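Local coordinates for protein isomaltodextranase (Arthrobacter globiformis, PDB 5AWO) that hydrolyses alpha-1,6-glucosidic linkages in polysaccharides such as dextran, removing successive isomaltose units from the non-reducing chain ends, at residues V364-L367 against N368-G371; T331-N334 against L335-A339. One frame throughout, in Å; residues are numbered along the deposited sequence.

The two contacts illustrate how one kind of local architecture, the turn of an alpha helix, takes on different chemistry according to its place in the fold. Contact 2 lies on helix 326-339 and is wholly buried, its side chains mostly apolar; contact 1 closes helix 362-370, is only partly buried, and includes amide and carboxylate side chains (Gln366, Asn368, Asp370). Their centres are about 11 Å apart, and the two helices pack directly on each other: Leu367 CB lies 3.9 Å from Val337 CG1, and Leu365 reaches Met333. Both have neighbours in the eight-stranded parallel barrel sheet and in the antiparallel sheet that contains strand 460-466.

Contact 1: V364-L367 against N368-G371; sequences VLQL and NADG
Gln366 and Asp370, one helical turn apart, are joined twice, by backbone and by side chain. Gln366 O accepts the bond from Asp370 N at 2.8 Å, while Gln366 NE2 gives a hydrogen to Asp370 OD1 at 2.9 Å, with an N-H...O angle of 162°. The glutamine chain runs first with CG anti to its own N (chi1 -166°) and then bends at chi2, which turns the amide along the helix to the aspartate. The carboxylate oxygen lies in the plane of this amide, yet the amide nitrogen comes from above the carboxylate plane, the two flat groups being turned 47° apart. The other carboxylate oxygen, OD2, is held in a salt bridge by Arg464, so each oxygen of Asp370 has a partner, and the positive charge probably stabilises the ionised acid.

One residue back, Ala369 N bonds to Leu365 O at 2.9 Å. The helix then finishes in a Schellman motif: Gly371, with positive phi, sends its N-H back to Asn368 O at 3.1 Å and, weakly, to Leu367 O at 3.2 Å. Asn368 keeps its amide for partners beyond this turn, OD1 accepting from Arg39 NE and ND2 donating to Gly37 O; Gly371 O in turn receives Arg308 NH2.

The end of helix 362-370 lies among several elements. Leu365 and Ala369 touch Arg39 on barrel strand 39-42, Val364 and Leu367 lie on Ile462 of strand 460-466, and Val364, Leu365 and Leu367 pack against helix 326-339.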
loop_
_atom_site.group_PDB
_atom_site.type_symbol
_atom_site.label_atom_id
_atom_site.label_comp_id
_atom_site.label_asym_id
_atom_site.label_seq_id
_atom_site.Cartn_x
_atom_site.Cartn_y
_atom_site.Cartn_z
ATOM N N VAL A 364 -1.225 17.557 7.900
ATOM C CA VAL A 364 -1.486 16.117 7.882
ATOM C C VAL A 364 -1.300 15.599 6.461
ATOM O O VAL A 364 -0.617 14.596 6.252
ATOM C CB VAL A 364 -2.876 15.809 8.472
ATOM C CG1 VAL A 364 -3.234 14.346 8.279
ATOM C CG2 VAL A 364 -2.922 16.155 9.964
ATOM N N LEU A 365 -1.847 16.316 5.485
ATOM C CA LEU A 365 -1.651 15.929 4.084
ATOM C C LEU A 365 -0.171 15.915 3.707
ATOM O O LEU A 365 0.256 15.070 2.899
ATOM C CB LEU A 365 -2.431 16.809 3.117
ATOM C CG LEU A 365 -3.961 16.635 3.175
ATOM C CD1 LEU A 365 -4.635 17.709 2.329
ATOM C CD2 LEU A 365 -4.383 15.238 2.758
ATOM N N GLN A 366 0.603 16.844 4.256
ATOM C CA GLN A 366 1.999 16.920 3.881
ATOM C C GLN A 366 2.709 15.621 4.204
ATOM O O GLN A 366 3.623 15.232 3.480
ATOM C CB GLN A 366 2.679 18.106 4.550
ATOM C CG GLN A 366 4.031 18.436 3.939
ATOM C CD GLN A 366 3.904 18.960 2.530
ATOM O OE1 GLN A 366 3.100 19.846 2.272
ATOM N NE2 GLN A 366 4.672 18.386 1.595
ATOM N N LEU A 367 2.310 14.914 5.270
ATOM C CA LEU A 367 2.900 13.605 5.575
ATOM C C LEU A 367 2.676 12.619 4.414
ATOM O O LEU A 367 3.579 11.899 3.978
ATOM C CB LEU A 367 2.330 13.018 6.859
ATOM C CG LEU A 367 2.729 13.702 8.164
ATOM C CD1 LEU A 367 1.942 13.147 9.342
ATOM C CD2 LEU A 367 4.220 13.588 8.452
ATOM N N ASN A 368 1.461 12.614 3.899
ATOM C CA ASN A 368 1.143 11.807 2.720
ATOM C C ASN A 368 1.924 12.227 1.478
ATOM O O ASN A 368 2.499 11.380 0.793
ATOM C CB ASN A 368 -0.371 11.763 2.476
ATOM C CG ASN A 368 -0.726 11.278 1.075
ATOM O OD1 ASN A 368 -0.692 12.052 0.139
ATOM N ND2 ASN A 368 -1.094 10.007 0.930
ATOM N N ALA A 369 1.997 13.532 1.220
ATOM C CA ALA A 369 2.770 14.030 0.072
ATOM C C ALA A 369 4.228 13.649 0.180
ATOM O O ALA A 369 4.859 13.298 -0.853
ATOM C CB ALA A 369 2.667 15.545 -0.059
ATOM N N ASP A 370 4.775 13.728 1.391
ATOM C CA ASP A 370 6.207 13.425 1.599
ATOM C C ASP A 370 6.492 11.916 1.572
ATOM O O ASP A 370 7.660 11.492 1.543
ATOM C CB ASP A 370 6.748 14.067 2.884
ATOM C CG ASP A 370 6.734 15.615 2.851
ATOM O OD1 ASP A 370 6.532 16.193 1.755
ATOM O OD2 ASP A 370 6.880 16.218 3.938
ATOM N N GLY A 371 5.460 11.081 1.585
ATOM C CA GLY A 371 5.623 9.621 1.455
ATOM C C GLY A 371 5.796 8.882 2.762
ATOM O O GLY A 371 6.567 7.929 2.861
#

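Contact 2: T331-N334 against L335-A339; sequences TMMN and LMVAA
Leu335 N bonds to Thr331 O at 3.0 Å in the middle of helix 326-339, which leads into the last parallel strand of the TIM barrel, 343-345. Ordinary alpha-helical bonds run through this turn, among them Ala338 N to Asn334 O (2.8 Å). Asn334 and Leu335, the residues most covered by the turn, send their side chains different ways. The first torsion of Asn334 (chi1 -73°) sets its amide beside the backbone N, where the flanking antiparallel sheet and its loops satisfy both buried atoms: OD1 accepts from Trp440 NE1, and ND2 donates to Ser460 OG. Leu335 sets CB 3.5 Å from Thr331 O, then carries its branched end away from the turn to Phe296 and Phe299 of helix 295-302 and to Phe410.

The side chain of Met333 touches Leu343 of the barrel strand and Tyr75. Its chain, extended at chi1 and bent at chi2 (66°), carries the terminal methyl forward, toward the C-terminal end of the helix, to the CG2 branch of Val337, the two side chains crossing at a slant. There Met333 CE rests 4.0 Å from Val337 CG2, and the same CG2 lies 3.4 Å from Met333 O.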
loop_
_atom_site.group_PDB
_atom_site.type_symbol
_atom_site.label_atom_id
_atom_site.label_comp_id
_atom_site.label_asym_id
_atom_site.label_seq_id
_atom_site.Cartn_x
_atom_site.Cartn_y
_atom_site.Cartn_z
ATOM N N THR A 331 -9.377 10.654 14.053
ATOM C CA THR A 331 -8.741 9.337 14.186
ATOM C C THR A 331 -8.766 8.498 12.913
ATOM O O THR A 331 -7.768 7.892 12.564
ATOM C CB THR A 331 -9.341 8.591 15.385
ATOM O OG1 THR A 331 -8.959 9.306 16.583
ATOM C CG2 THR A 331 -8.867 7.145 15.442
ATOM N N MET A 332 -9.900 8.485 12.246
ATOM C CA MET A 332 -10.033 7.851 10.931
ATOM C C MET A 332 -8.925 8.340 9.990
ATOM O O MET A 332 -8.184 7.545 9.396
ATOM C CB MET A 332 -11.437 8.174 10.372
ATOM C CG MET A 332 -11.684 7.724 8.948
ATOM S SD MET A 332 -13.102 8.550 8.225
ATOM C CE MET A 332 -12.440 10.172 8.026
ATOM N N MET A 333 -8.843 9.665 9.838
ATOM C CA MET A 333 -7.888 10.239 8.897
ATOM C C MET A 333 -6.459 9.953 9.353
ATOM O O MET A 333 -5.603 9.536 8.568
ATOM C CB MET A 333 -8.119 11.736 8.796
ATOM C CG MET A 333 -7.207 12.464 7.826
ATOM S SD MET A 333 -7.535 11.946 6.120
ATOM C CE MET A 333 -6.404 13.008 5.212
ATOM N N ASN A 334 -6.196 10.099 10.649
ATOM C CA ASN A 334 -4.849 9.899 11.167
ATOM C C ASN A 334 -4.351 8.461 10.965
ATOM O O ASN A 334 -3.154 8.227 10.690
ATOM C CB ASN A 334 -4.788 10.248 12.658
ATOM C CG ASN A 334 -4.852 11.735 12.944
ATOM O OD1 ASN A 334 -4.613 12.570 12.062
ATOM N ND2 ASN A 334 -5.191 12.080 14.192
ATOM N N LEU A 335 -5.238 7.481 11.080
ATOM C CA LEU A 335 -4.837 6.099 10.853
ATOM C C LEU A 335 -4.447 5.865 9.401
ATOM O O LEU A 335 -3.433 5.219 9.117
ATOM C CB LEU A 335 -5.974 5.133 11.248
ATOM C CG LEU A 335 -5.668 3.643 11.044
ATOM C CD1 LEU A 335 -4.481 3.148 11.859
ATOM C CD2 LEU A 335 -6.920 2.787 11.370
ATOM N N MET A 336 -5.251 6.367 8.473
ATOM C CA MET A 336 -4.949 6.175 7.048
ATOM C C MET A 336 -3.603 6.814 6.713
ATOM O O MET A 336 -2.767 6.218 6.015
ATOM C CB MET A 336 -6.051 6.763 6.140
ATOM C CG MET A 336 -7.461 6.220 6.377
ATOM S SD MET A 336 -7.574 4.432 6.174
ATOM C CE MET A 336 -9.321 4.249 6.515
ATOM N N VAL A 337 -3.397 8.025 7.211
ATOM C CA VAL A 337 -2.142 8.722 6.934
ATOM C C VAL A 337 -0.956 8.005 7.598
ATOM O O VAL A 337 0.109 7.787 6.974
ATOM C CB VAL A 337 -2.211 10.206 7.360
ATOM C CG1 VAL A 337 -0.841 10.876 7.309
ATOM C CG2 VAL A 337 -3.220 10.922 6.509
ATOM N N ALA A 338 -1.097 7.611 8.858
ATOM C CA ALA A 338 -0.021 6.915 9.563
ATOM C C ALA A 338 0.439 5.685 8.792
ATOM O O ALA A 338 1.644 5.375 8.734
ATOM C CB ALA A 338 -0.451 6.531 10.966
ATOM N N ALA A 339 -0.505 4.960 8.199
ATOM C CA ALA A 339 -0.193 3.709 7.555
ATOM C C ALA A 339 0.241 3.854 6.089
ATOM O O ALA A 339 0.628 2.857 5.449
ATOM C CB ALA A 339 -1.396 2.783 7.652
#